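Local coordinates for RNA polymerase sigma-H factor (Fusobacterium nucleatum subsp. nucleatum, PDB 3MZY), which probably acts as a transcription initiation factor of the sigma-70 family, binding DNA and directing RNA polymerase to specific promoter sites, at residues L7-I12 against E101-S106; S27-F32 against R147-S152; L118-R123 against A131-K136. All blocks are in the same frame, centred on the assembly; numbering follows the deposited sequence.

From the N terminus, helix 8-21 comes first, and interaction 1 joins its opening turn to helix 91-109, closing a loop that holds helix 29-50 and the unmodelled residues 53-89. Interaction 2 starts inside that loop, at the head of helix 29-50, and ends beyond it on helix 138-159, so interactions 1 and 2 cross. Interaction 3 is a short closure between helices 112-121 and 127-134, starting after interaction 1 has closed and nested within the loop of interaction 2. The first two thus tie the N-terminal region 2 helices to the C-terminal helices, where F102 packs against S152; interaction 3 lies wholly among the C-terminal helices.

Interaction 1: L7-I12 against E101-S106; sequences LVQEGI and EFKKFS
I12 and F102 mark the closest backbone approach here, their CA atoms 8.1 Å apart where the local axes of helices 8-12 and 101-106 pass 11.5 Å from each other, almost perpendicular at 82°. With so wide a gap, side chains do the bridging. I12 sends out two branches: CG2 meets the F102 ring at CD2, 3.6 Å away, while CD1, at the end of the other branch, lies 3.4 Å from K103 CG. The lysine chain crosses I12 at about a right angle, meeting the CD1 methyl with CG and CD, then turns about CG-CD (chi3 -94°) and carries the amine on to Q9. There K103 NZ donates a hydrogen bond of 3.2 Å to Q9 OE1. The amine sits above the amide plane, 41° out of it, and Q9 is poorly ordered, so this polar link is a modest one. Helix 8-21 carries the sigma-70 signature of region 2, and helix 91-109 leads into the C-terminal helical bundle; the contact therefore joins the two parts of the factor. F102 reaches further into that junction, where L15, L16 and W155 also pack around it. One turn on from F102, S106 OG bonds back to K103 O at 3.0 Å, and S106 CB lies over one face of the F102 ring, offset toward the rim.

Interaction 2: S27-F32 against R147-S152; sequences SSFSSF and RIRKKS
F29, in the first turn of helix 29-50, faces R149 in the middle of helix 138-159, and their CA atoms, 8.5 Å apart, are the nearest across the two segments. Both side chains leave the backbone toward the partner and meet obliquely. R149 lays its aliphatic chain against the phenyl ring: CB comes within 3.7 Å of F29 CE2, and CD stands over one face, 4.0 Å from the ring centroid and only 14° off its normal, a CH-pi contact. The chain is extended from CG to NE, which carries the guanidinium past the ring with the two planes 42° apart, and NE forms a salt bridge with E153 one turn on. This is where the start of a region 2 helix rests on the long C-terminal helix, which probably corresponds to the recognition helix of sigma-70 region 4. Y22 meets the F29 ring edge-to-face and also touches R149, while A18, I19 and I145 add to the apolar surroundings of the phenylalanine. S28 is the N-cap residue of helix 29-50, and its OG shares a hydrogen bond of 2.9 Å with S31 OG; S28 O takes bonds from S27 OG and F32 N on opposite faces of its carbonyl plane.

Interaction 3: L118-R123 against A131-K136; sequences LTYLIR and ATILSK
Y120 and I133 form the tight half of this contact: the methyl I133 CG2 sits over one face of the tyrosine ring, 3.9 Å from its centroid and 18° off the normal, a CH-pi arrangement. Y120 CZ and Y120 CE1 both lie 3.7 Å from I133 CG2. On the opposite face T119 CG2 lies over the ring centre, so the ring is held between two methyl groups, one from its own helix and one from the next. I133 reaches the ring with CG2 because this branch is anti to the backbone N, while its longer branch brings CD1 to 4.0 Å from Y120 CD2. L134 makes the looser half, its CD2 reaching Y120 CE1 only obliquely at 4.2 Å, while the side chain also packs on F113 and V117 of helix 112-121. The contact lies at the surface: I133 is exposed although it packs tightly on the ring, and Y120, I133 and L134 each also touch a crystal neighbour. Helices 127-134 and 138-159 are consistent with the helix-turn-helix of sigma-70 region 4, with helix 112-121 packed beside the first of them. Helix 127-134 ends in a Schellman motif at S135, with K136 N bonded to A131 O at 3.0 Å. The R123 guanidinium folds back, NH1 donating to T119 O at 3.0 Å. No hydrogen bond spans the two segments, so their hold rests on apolar and CH-pi packing.

Interaction 1: L7-I12 against E101-S106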
ATOM      1  N   LEU A   7      -4.572 -12.315   1.244  1.00 96.48           N
ATOM      2  CA  LEU A   7      -5.011 -10.941   1.474  1.00 84.87           C
ATOM      3  C   LEU A   7      -3.983  -9.909   1.032  1.00 81.62           C
ATOM      4  O   LEU A   7      -4.274  -8.711   1.016  1.00 76.00           O
ATOM      5  CB  LEU A   7      -5.332 -10.734   2.959  1.00 81.74           C
ATOM      6  CG  LEU A   7      -6.602 -11.378   3.522  1.00 82.41           C
ATOM      7  CD1 LEU A   7      -6.506 -11.528   5.029  1.00 84.71           C
ATOM      8  CD2 LEU A   7      -7.835 -10.573   3.141  1.00 80.31           C
ATOM      9  N   VAL A   8      -2.784 -10.371   0.686  1.00 88.00           N
ATOM     10  CA  VAL A   8      -1.690  -9.490   0.266  1.00 86.27           C
ATOM     11  C   VAL A   8      -2.070  -8.657  -0.961  1.00 82.51           C
ATOM     12  O   VAL A   8      -1.799  -7.462  -1.006  1.00 76.25           O
ATOM     13  CB  VAL A   8      -0.371 -10.277   0.042  1.00 98.68           C
ATOM     14  CG1 VAL A   8       0.668  -9.437  -0.679  1.00 98.04           C
ATOM     15  CG2 VAL A   8       0.183 -10.750   1.371  1.00105.55           C
ATOM     16  N   GLN A   9      -2.711  -9.283  -1.942  1.00 89.94           N
ATOM     17  CA  GLN A   9      -3.209  -8.545  -3.097  1.00 92.20           C
ATOM     18  C   GLN A   9      -4.124  -7.397  -2.668  1.00 84.34           C
ATOM     19  O   GLN A   9      -3.983  -6.265  -3.126  1.00 83.02           O
ATOM     20  CB  GLN A   9      -3.914  -9.477  -4.072  1.00106.83           C
ATOM     21  CG  GLN A   9      -3.172  -9.674  -5.393  1.00122.89           C
ATOM     22  CD  GLN A   9      -1.944 -10.570  -5.288  1.00131.52           C
ATOM     23  OE1 GLN A   9      -1.009 -10.295  -4.530  1.00122.54           O
ATOM     24  NE2 GLN A   9      -1.938 -11.642  -6.072  1.00152.72           N
ATOM     25  N   GLU A  10      -5.028  -7.692  -1.745  1.00 82.02           N
ATOM     26  CA  GLU A  10      -6.002  -6.717  -1.274  1.00 80.29           C
ATOM     27  C   GLU A  10      -5.340  -5.536  -0.567  1.00 74.63           C
ATOM     28  O   GLU A  10      -5.682  -4.387  -0.833  1.00 77.34           O
ATOM     29  CB  GLU A  10      -7.051  -7.413  -0.394  1.00 81.03           C
ATOM     30  CG  GLU A  10      -8.140  -8.141  -1.219  1.00 91.64           C
ATOM     31  CD  GLU A  10      -7.717  -9.514  -1.777  1.00 97.47           C
ATOM     32  OE1 GLU A  10      -6.681 -10.081  -1.343  1.00 93.78           O
ATOM     33  OE2 GLU A  10      -8.444 -10.035  -2.651  1.00108.78           O
ATOM     34  N   GLY A  11      -4.379  -5.848   0.306  1.00 51.50           N
ATOM     35  CA  GLY A  11      -3.506  -4.872   0.975  1.00 51.35           C
ATOM     36  C   GLY A  11      -2.890  -3.871   0.019  1.00 52.38           C
ATOM     37  O   GLY A  11      -3.054  -2.652   0.187  1.00 52.20           O
ATOM     38  N   ILE A  12      -2.219  -4.400  -1.006  1.00 52.88           N
ATOM     39  CA  ILE A  12      -1.626  -3.612  -2.055  1.00 54.46           C
ATOM     40  C   ILE A  12      -2.653  -2.730  -2.741  1.00 56.53           C
ATOM     41  O   ILE A  12      -2.396  -1.542  -2.958  1.00 57.15           O
ATOM     42  CB  ILE A  12      -0.937  -4.507  -3.115  1.00 55.19           C
ATOM     43  CG1 ILE A  12       0.123  -5.395  -2.447  1.00 55.82           C
ATOM     44  CG2 ILE A  12      -0.351  -3.658  -4.230  1.00 53.56           C
ATOM     45  CD1 ILE A  12       0.910  -6.275  -3.403  1.00 57.93           C
ATOM     46  N   GLU A 101       2.365  -4.957 -11.389  1.00 55.77           N
ATOM     47  CA  GLU A 101       3.375  -3.945 -11.715  1.00 58.09           C
ATOM     48  C   GLU A 101       3.945  -3.313 -10.436  1.00 55.73           C
ATOM     49  O   GLU A 101       5.153  -3.119 -10.325  1.00 57.37           O
ATOM     50  CB  GLU A 101       2.828  -2.854 -12.645  1.00 63.61           C
ATOM     51  CG  GLU A 101       2.503  -3.263 -14.088  1.00 71.14           C
ATOM     52  CD  GLU A 101       3.702  -3.811 -14.845  1.00 80.83           C
ATOM     53  OE1 GLU A 101       4.240  -3.106 -15.735  1.00 90.46           O
ATOM     54  OE2 GLU A 101       4.107  -4.956 -14.540  1.00 81.22           O
ATOM     55  N   PHE A 102       3.079  -3.011  -9.467  1.00 53.73           N
ATOM     56  CA  PHE A 102       3.541  -2.451  -8.206  1.00 54.59           C
ATOM     57  C   PHE A 102       4.469  -3.390  -7.437  1.00 54.76           C
ATOM     58  O   PHE A 102       5.504  -2.962  -6.934  1.00 56.40           O
ATOM     59  CB  PHE A 102       2.390  -2.022  -7.309  1.00 56.24           C
ATOM     60  CG  PHE A 102       2.842  -1.435  -6.002  1.00 58.48           C
ATOM     61  CD1 PHE A 102       3.221  -0.090  -5.926  1.00 62.41           C
ATOM     62  CD2 PHE A 102       2.924  -2.226  -4.854  1.00 57.01           C
ATOM     63  CE1 PHE A 102       3.647   0.463  -4.718  1.00 66.81           C
ATOM     64  CE2 PHE A 102       3.351  -1.679  -3.644  1.00 62.09           C
ATOM     65  CZ  PHE A 102       3.708  -0.336  -3.577  1.00 66.23           C
ATOM     66  N   LYS A 103       4.100  -4.660  -7.331  1.00 43.80           N
ATOM     67  CA  LYS A 103       4.940  -5.622  -6.626  1.00 48.12           C
ATOM     68  C   LYS A 103       6.366  -5.616  -7.187  1.00 48.27           C
ATOM     69  O   LYS A 103       7.346  -5.559  -6.425  1.00 49.34           O
ATOM     70  CB  LYS A 103       4.340  -7.022  -6.698  1.00 53.11           C
ATOM     71  CG  LYS A 103       3.178  -7.232  -5.777  1.00 56.77           C
ATOM     72  CD  LYS A 103       2.985  -8.712  -5.466  1.00 66.13           C
ATOM     73  CE  LYS A 103       1.995  -9.349  -6.406  1.00 68.92           C
ATOM     74  NZ  LYS A 103       1.718 -10.780  -6.066  1.00 78.53           N
ATOM     75  N   LYS A 104       6.473  -5.624  -8.517  1.00 48.48           N
ATOM     76  CA  LYS A 104       7.768  -5.574  -9.195  1.00 49.41           C
ATOM     77  C   LYS A 104       8.470  -4.236  -8.994  1.00 46.51           C
ATOM     78  O   LYS A 104       9.665  -4.188  -8.693  1.00 47.89           O
ATOM     79  CB  LYS A 104       7.626  -5.916 -10.688  1.00 51.75           C
ATOM     80  N   PHE A 105       7.747  -3.140  -9.159  1.00 44.55           N
ATOM     81  CA  PHE A 105       8.354  -1.841  -8.943  1.00 43.16           C
ATOM     82  C   PHE A 105       8.973  -1.769  -7.531  1.00 42.96           C
ATOM     83  O   PHE A 105      10.142  -1.379  -7.356  1.00 43.33           O
ATOM     84  CB  PHE A 105       7.320  -0.727  -9.135  1.00 43.21           C
ATOM     85  CG  PHE A 105       7.743   0.589  -8.534  1.00 43.51           C
ATOM     86  CD1 PHE A 105       7.146   1.059  -7.370  1.00 43.14           C
ATOM     87  CD2 PHE A 105       8.774   1.333  -9.110  1.00 44.59           C
ATOM     88  CE1 PHE A 105       7.548   2.280  -6.789  1.00 45.94           C
ATOM     89  CE2 PHE A 105       9.187   2.548  -8.535  1.00 46.95           C
ATOM     90  CZ  PHE A 105       8.572   3.017  -7.366  1.00 45.76           C
ATOM     91  N   SER A 106       8.193  -2.169  -6.531  1.00 43.14           N
ATOM     92  CA  SER A 106       8.653  -2.120  -5.164  1.00 44.53           C
ATOM     93  C   SER A 106       9.827  -3.086  -4.913  1.00 46.51           C
ATOM     94  O   SER A 106      10.850  -2.681  -4.338  1.00 47.17           O
ATOM     95  CB  SER A 106       7.486  -2.295  -4.184  1.00 46.26           C
ATOM     96  OG  SER A 106       6.998  -3.613  -4.174  1.00 50.00           O
TER

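Interaction 2: S27-F32 against R147-S152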
ATOM      1  N   SER A  27      -6.198  14.169   6.926  1.00 94.90           N
ATOM      2  CA  SER A  27      -5.434  13.437   7.957  1.00 93.89           C
ATOM      3  C   SER A  27      -4.002  13.143   7.502  1.00 91.37           C
ATOM      4  O   SER A  27      -3.618  13.482   6.381  1.00 89.79           O
ATOM      5  CB  SER A  27      -6.116  12.110   8.315  1.00 90.99           C
ATOM      6  OG  SER A  27      -5.824  11.117   7.342  1.00 85.79           O
ATOM      7  N   SER A  28      -3.228  12.496   8.375  1.00 82.78           N
ATOM      8  CA  SER A  28      -1.890  12.018   8.036  1.00 80.33           C
ATOM      9  C   SER A  28      -2.009  10.876   7.031  1.00 71.04           C
ATOM     10  O   SER A  28      -3.020  10.159   7.005  1.00 67.70           O
ATOM     11  CB  SER A  28      -1.141  11.555   9.293  1.00 84.57           C
ATOM     12  OG  SER A  28      -1.374  10.181   9.576  1.00 79.27           O
ATOM     13  N   PHE A  29      -0.988  10.696   6.204  1.00 69.19           N
ATOM     14  CA  PHE A  29      -1.083   9.673   5.191  1.00 62.92           C
ATOM     15  C   PHE A  29      -1.070   8.280   5.823  1.00 59.65           C
ATOM     16  O   PHE A  29      -1.826   7.403   5.410  1.00 55.90           O
ATOM     17  CB  PHE A  29      -0.015   9.804   4.086  1.00 64.70           C
ATOM     18  CG  PHE A  29      -0.029   8.641   3.130  1.00 60.31           C
ATOM     19  CD1 PHE A  29      -1.110   8.443   2.270  1.00 56.53           C
ATOM     20  CD2 PHE A  29       0.981   7.698   3.150  1.00 59.70           C
ATOM     21  CE1 PHE A  29      -1.160   7.339   1.423  1.00 56.37           C
ATOM     22  CE2 PHE A  29       0.932   6.581   2.306  1.00 58.66           C
ATOM     23  CZ  PHE A  29      -0.142   6.405   1.439  1.00 56.21           C
ATOM     24  N   SER A  30      -0.228   8.101   6.837  1.00 62.42           N
ATOM     25  CA  SER A  30      -0.119   6.835   7.569  1.00 60.46           C
ATOM     26  C   SER A  30      -1.473   6.298   8.007  1.00 59.35           C
ATOM     27  O   SER A  30      -1.762   5.117   7.809  1.00 56.91           O
ATOM     28  CB  SER A  30       0.794   6.978   8.789  1.00 65.09           C
ATOM     29  OG  SER A  30       2.160   6.811   8.426  1.00 67.10           O
ATOM     30  N   SER A  31      -2.311   7.155   8.582  1.00 63.19           N
ATOM     31  CA  SER A  31      -3.624   6.693   9.023  1.00 64.90           C
ATOM     32  C   SER A  31      -4.590   6.499   7.855  1.00 62.50           C
ATOM     33  O   SER A  31      -5.472   5.648   7.904  1.00 63.55           O
ATOM     34  CB  SER A  31      -4.214   7.609  10.100  1.00 71.83           C
ATOM     35  OG  SER A  31      -4.044   8.965   9.752  1.00 74.78           O
ATOM     36  N   PHE A  32      -4.414   7.264   6.784  1.00 61.83           N
ATOM     37  CA  PHE A  32      -5.286   7.076   5.625  1.00 60.82           C
ATOM     38  C   PHE A  32      -4.973   5.736   4.960  1.00 58.21           C
ATOM     39  O   PHE A  32      -5.880   4.995   4.572  1.00 60.47           O
ATOM     40  CB  PHE A  32      -5.226   8.256   4.626  1.00 61.26           C
ATOM     41  CG  PHE A  32      -6.210   8.123   3.472  1.00 62.87           C
ATOM     42  CD1 PHE A  32      -7.596   8.177   3.704  1.00 66.39           C
ATOM     43  CD2 PHE A  32      -5.756   7.919   2.158  1.00 62.87           C
ATOM     44  CE1 PHE A  32      -8.517   8.041   2.644  1.00 68.55           C
ATOM     45  CE2 PHE A  32      -6.666   7.789   1.096  1.00 65.54           C
ATOM     46  CZ  PHE A  32      -8.050   7.851   1.341  1.00 68.41           C
ATOM     47  N   ARG A 147       7.982   8.018   2.142  1.00 51.65           N
ATOM     48  CA  ARG A 147       8.857   7.752   0.988  1.00 49.31           C
ATOM     49  C   ARG A 147       8.244   6.732   0.058  1.00 46.15           C
ATOM     50  O   ARG A 147       8.335   6.878  -1.157  1.00 46.19           O
ATOM     51  CB  ARG A 147      10.226   7.237   1.422  1.00 49.88           C
ATOM     52  CG  ARG A 147      11.182   8.287   1.899  1.00 52.76           C
ATOM     53  CD  ARG A 147      12.608   7.745   1.841  1.00 53.36           C
ATOM     54  NE  ARG A 147      12.780   6.456   2.518  1.00 51.12           N
ATOM     55  CZ  ARG A 147      12.765   6.295   3.846  1.00 52.05           C
ATOM     56  NH1 ARG A 147      12.561   7.348   4.629  1.00 55.41           N
ATOM     57  NH2 ARG A 147      12.927   5.085   4.395  1.00 47.62           N
ATOM     58  N   ILE A 148       7.621   5.698   0.623  1.00 45.56           N
ATOM     59  CA  ILE A 148       6.885   4.705  -0.187  1.00 45.39           C
ATOM     60  C   ILE A 148       5.794   5.404  -1.031  1.00 46.81           C
ATOM     61  O   ILE A 148       5.628   5.108  -2.221  1.00 47.85           O
ATOM     62  CB  ILE A 148       6.283   3.555   0.683  1.00 46.49           C
ATOM     63  CG1 ILE A 148       7.396   2.720   1.325  1.00 45.94           C
ATOM     64  CG2 ILE A 148       5.359   2.658  -0.151  1.00 48.71           C
ATOM     65  CD1 ILE A 148       6.923   1.778   2.431  1.00 46.49           C
ATOM     66  N   ARG A 149       5.067   6.327  -0.400  1.00 48.45           N
ATOM     67  CA  ARG A 149       4.065   7.159  -1.072  1.00 51.17           C
ATOM     68  C   ARG A 149       4.629   7.989  -2.242  1.00 50.72           C
ATOM     69  O   ARG A 149       4.165   7.843  -3.359  1.00 51.54           O
ATOM     70  CB  ARG A 149       3.374   8.085  -0.063  1.00 55.73           C
ATOM     71  CG  ARG A 149       2.328   9.006  -0.672  1.00 61.58           C
ATOM     72  CD  ARG A 149       2.059  10.212   0.203  1.00 70.03           C
ATOM     73  NE  ARG A 149       1.488  11.317  -0.563  1.00 78.64           N
ATOM     74  CZ  ARG A 149       1.114  12.482  -0.037  1.00 89.16           C
ATOM     75  NH1 ARG A 149       1.253  12.706   1.269  1.00 94.01           N
ATOM     76  NH2 ARG A 149       0.597  13.432  -0.812  1.00 94.90           N
ATOM     77  N   LYS A 150       5.604   8.859  -1.982  1.00 51.20           N
ATOM     78  CA  LYS A 150       6.147   9.730  -3.015  1.00 53.55           C
ATOM     79  C   LYS A 150       6.756   8.919  -4.173  1.00 51.58           C
ATOM     80  O   LYS A 150       6.484   9.204  -5.337  1.00 52.92           O
ATOM     81  CB  LYS A 150       7.161  10.733  -2.436  1.00 56.92           C
ATOM     82  N   LYS A 151       7.537   7.887  -3.848  1.00 49.63           N
ATOM     83  CA  LYS A 151       8.176   7.064  -4.875  1.00 50.58           C
ATOM     84  C   LYS A 151       7.154   6.305  -5.689  1.00 52.13           C
ATOM     85  O   LYS A 151       7.324   6.122  -6.904  1.00 54.66           O
ATOM     86  CB  LYS A 151       9.212   6.112  -4.272  1.00 50.19           C
ATOM     87  CG  LYS A 151      10.482   6.836  -3.826  1.00 50.77           C
ATOM     88  CD  LYS A 151      11.322   5.937  -2.938  1.00 51.00           C
ATOM     89  CE  LYS A 151      12.476   6.731  -2.343  1.00 52.34           C
ATOM     90  NZ  LYS A 151      13.418   5.864  -1.604  1.00 53.27           N
ATOM     91  N   SER A 152       6.081   5.888  -5.024  1.00 52.03           N
ATOM     92  CA  SER A 152       4.975   5.221  -5.716  1.00 48.42           C
ATOM     93  C   SER A 152       4.195   6.191  -6.599  1.00 49.22           C
ATOM     94  O   SER A 152       3.885   5.846  -7.739  1.00 48.39           O
ATOM     95  CB  SER A 152       4.049   4.487  -4.727  1.00 47.95           C
ATOM     96  OG  SER A 152       4.753   3.435  -4.080  1.00 46.85           O
TER

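Interaction 3: L118-R123 against A131-K136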
ATOM      1  N   LEU A 118       6.772  -1.923   4.120  1.00 40.98           N
ATOM      2  CA  LEU A 118       5.716  -2.273   3.165  1.00 40.24           C
ATOM      3  C   LEU A 118       5.058  -3.592   3.544  1.00 42.11           C
ATOM      4  O   LEU A 118       3.832  -3.683   3.591  1.00 43.58           O
ATOM      5  CB  LEU A 118       6.305  -2.361   1.752  1.00 40.05           C
ATOM      6  CG  LEU A 118       5.356  -2.670   0.593  1.00 42.30           C
ATOM      7  CD1 LEU A 118       4.311  -1.539   0.428  1.00 42.06           C
ATOM      8  CD2 LEU A 118       6.133  -2.914  -0.720  1.00 42.40           C
ATOM      9  N   THR A 119       5.883  -4.604   3.812  1.00 43.22           N
ATOM     10  CA  THR A 119       5.414  -5.919   4.236  1.00 46.77           C
ATOM     11  C   THR A 119       4.339  -5.823   5.325  1.00 48.72           C
ATOM     12  O   THR A 119       3.321  -6.507   5.260  1.00 51.96           O
ATOM     13  CB  THR A 119       6.617  -6.783   4.718  1.00 49.90           C
ATOM     14  OG1 THR A 119       7.446  -7.097   3.583  1.00 51.11           O
ATOM     15  CG2 THR A 119       6.175  -8.069   5.412  1.00 54.25           C
ATOM     16  N   TYR A 120       4.551  -4.983   6.326  1.00 45.23           N
ATOM     17  CA  TYR A 120       3.568  -4.927   7.417  1.00 45.99           C
ATOM     18  C   TYR A 120       2.432  -3.985   7.141  1.00 45.07           C
ATOM     19  O   TYR A 120       1.321  -4.215   7.618  1.00 46.02           O
ATOM     20  CB  TYR A 120       4.221  -4.649   8.767  1.00 46.79           C
ATOM     21  CG  TYR A 120       5.134  -5.780   9.115  1.00 48.48           C
ATOM     22  CD1 TYR A 120       6.518  -5.673   8.923  1.00 45.39           C
ATOM     23  CD2 TYR A 120       4.607  -7.002   9.580  1.00 49.81           C
ATOM     24  CE1 TYR A 120       7.363  -6.739   9.227  1.00 48.72           C
ATOM     25  CE2 TYR A 120       5.440  -8.083   9.885  1.00 50.53           C
ATOM     26  CZ  TYR A 120       6.807  -7.945   9.704  1.00 50.84           C
ATOM     27  OH  TYR A 120       7.621  -9.006   9.995  1.00 52.69           O
ATOM     28  N   LEU A 121       2.722  -2.959   6.343  1.00 44.24           N
ATOM     29  CA  LEU A 121       1.750  -1.979   5.944  1.00 44.50           C
ATOM     30  C   LEU A 121       0.619  -2.632   5.168  1.00 45.09           C
ATOM     31  O   LEU A 121      -0.561  -2.425   5.494  1.00 46.02           O
ATOM     32  CB  LEU A 121       2.418  -0.916   5.087  1.00 45.05           C
ATOM     33  CG  LEU A 121       1.620   0.349   4.762  1.00 46.44           C
ATOM     34  CD1 LEU A 121       1.221   1.117   6.035  1.00 46.05           C
ATOM     35  CD2 LEU A 121       2.436   1.225   3.820  1.00 47.24           C
ATOM     36  N   ILE A 122       0.976  -3.444   4.168  1.00 44.62           N
ATOM     37  CA  ILE A 122      -0.032  -4.107   3.341  1.00 45.27           C
ATOM     38  C   ILE A 122      -0.760  -5.235   4.054  1.00 45.36           C
ATOM     39  O   ILE A 122      -1.765  -5.733   3.549  1.00 46.85           O
ATOM     40  CB  ILE A 122       0.527  -4.596   1.962  1.00 46.29           C
ATOM     41  CG1 ILE A 122       1.455  -5.813   2.149  1.00 46.77           C
ATOM     42  CG2 ILE A 122       1.125  -3.413   1.193  1.00 45.62           C
ATOM     43  CD1 ILE A 122       2.318  -6.222   0.933  1.00 47.13           C
ATOM     44  N   ARG A 123      -0.278  -5.625   5.228  1.00 45.07           N
ATOM     45  CA  ARG A 123      -1.016  -6.591   6.059  1.00 45.63           C
ATOM     46  C   ARG A 123      -1.844  -5.889   7.160  1.00 45.34           C
ATOM     47  O   ARG A 123      -2.305  -6.534   8.108  1.00 45.20           O
ATOM     48  CB  ARG A 123      -0.062  -7.637   6.651  1.00 46.99           C
ATOM     49  CG  ARG A 123       0.485  -8.617   5.638  1.00 47.95           C
ATOM     50  CD  ARG A 123       1.707  -9.376   6.178  1.00 48.99           C
ATOM     51  NE  ARG A 123       2.141 -10.436   5.263  1.00 51.60           N
ATOM     52  CZ  ARG A 123       2.796 -10.244   4.108  1.00 52.31           C
ATOM     53  NH1 ARG A 123       3.106  -9.015   3.682  1.00 49.13           N
ATOM     54  NH2 ARG A 123       3.140 -11.289   3.362  1.00 53.14           N
ATOM     55  N   ALA A 131       6.508   0.175  14.040  1.00 45.99           N
ATOM     56  CA  ALA A 131       7.608   0.585  14.921  1.00 46.85           C
ATOM     57  C   ALA A 131       7.945  -0.502  15.943  1.00 47.58           C
ATOM     58  O   ALA A 131       9.106  -0.879  16.098  1.00 49.67           O
ATOM     59  CB  ALA A 131       7.261   1.868  15.627  1.00 47.23           C
ATOM     60  N   THR A 132       6.930  -1.011  16.619  1.00 46.90           N
ATOM     61  CA  THR A 132       7.114  -2.050  17.619  1.00 48.26           C
ATOM     62  C   THR A 132       7.697  -3.303  16.966  1.00 48.66           C
ATOM     63  O   THR A 132       8.657  -3.872  17.461  1.00 50.53           O
ATOM     64  CB  THR A 132       5.772  -2.366  18.334  1.00 48.32           C
ATOM     65  OG1 THR A 132       5.272  -1.160  18.908  1.00 48.31           O
ATOM     66  CG2 THR A 132       5.946  -3.388  19.432  1.00 48.71           C
ATOM     67  N   ILE A 133       7.133  -3.704  15.835  1.00 47.33           N
ATOM     68  CA  ILE A 133       7.602  -4.892  15.136  1.00 47.79           C
ATOM     69  C   ILE A 133       9.082  -4.794  14.766  1.00 48.82           C
ATOM     70  O   ILE A 133       9.855  -5.739  14.998  1.00 50.72           O
ATOM     71  CB  ILE A 133       6.726  -5.165  13.890  1.00 47.03           C
ATOM     72  CG1 ILE A 133       5.323  -5.614  14.339  1.00 47.47           C
ATOM     73  CG2 ILE A 133       7.390  -6.195  12.929  1.00 46.89           C
ATOM     74  CD1 ILE A 133       4.261  -5.509  13.257  1.00 45.54           C
ATOM     75  N   LEU A 134       9.476  -3.658  14.193  1.00 48.17           N
ATOM     76  CA  LEU A 134      10.840  -3.496  13.680  1.00 49.45           C
ATOM     77  C   LEU A 134      11.823  -2.901  14.687  1.00 51.73           C
ATOM     78  O   LEU A 134      13.001  -2.700  14.364  1.00 53.83           O
ATOM     79  CB  LEU A 134      10.831  -2.644  12.407  1.00 48.22           C
ATOM     80  CG  LEU A 134      10.026  -3.178  11.219  1.00 47.13           C
ATOM     81  CD1 LEU A 134       9.947  -2.129  10.137  1.00 43.45           C
ATOM     82  CD2 LEU A 134      10.607  -4.507  10.686  1.00 48.51           C
ATOM     83  N   SER A 135      11.330  -2.616  15.893  1.00 52.23           N
ATOM     84  CA  SER A 135      12.105  -1.932  16.923  1.00 54.99           C
ATOM     85  C   SER A 135      12.730  -0.683  16.319  1.00 55.45           C
ATOM     86  O   SER A 135      13.952  -0.487  16.354  1.00 58.26           O
ATOM     87  CB  SER A 135      13.153  -2.862  17.526  1.00 58.46           C
ATOM     88  OG  SER A 135      12.527  -4.038  18.024  1.00 59.90           O
ATOM     89  N   LYS A 136      11.871   0.139  15.727  1.00 55.50           N
ATOM     90  CA  LYS A 136      12.288   1.406  15.151  1.00 55.09           C
ATOM     91  C   LYS A 136      11.435   2.446  15.802  1.00 53.89           C
ATOM     92  O   LYS A 136      10.395   2.114  16.361  1.00 54.14           O
ATOM     93  CB  LYS A 136      12.072   1.415  13.628  1.00 54.72           C
ATOM     94  CG  LYS A 136      13.033   0.529  12.839  1.00 58.32           C
ATOM     95  CD  LYS A 136      14.447   0.708  13.317  1.00 63.45           C
ATOM     96  CE  LYS A 136      15.466   0.091  12.364  1.00 72.14           C
ATOM     97  NZ  LYS A 136      16.025   1.127  11.449  1.00 74.94           N
TER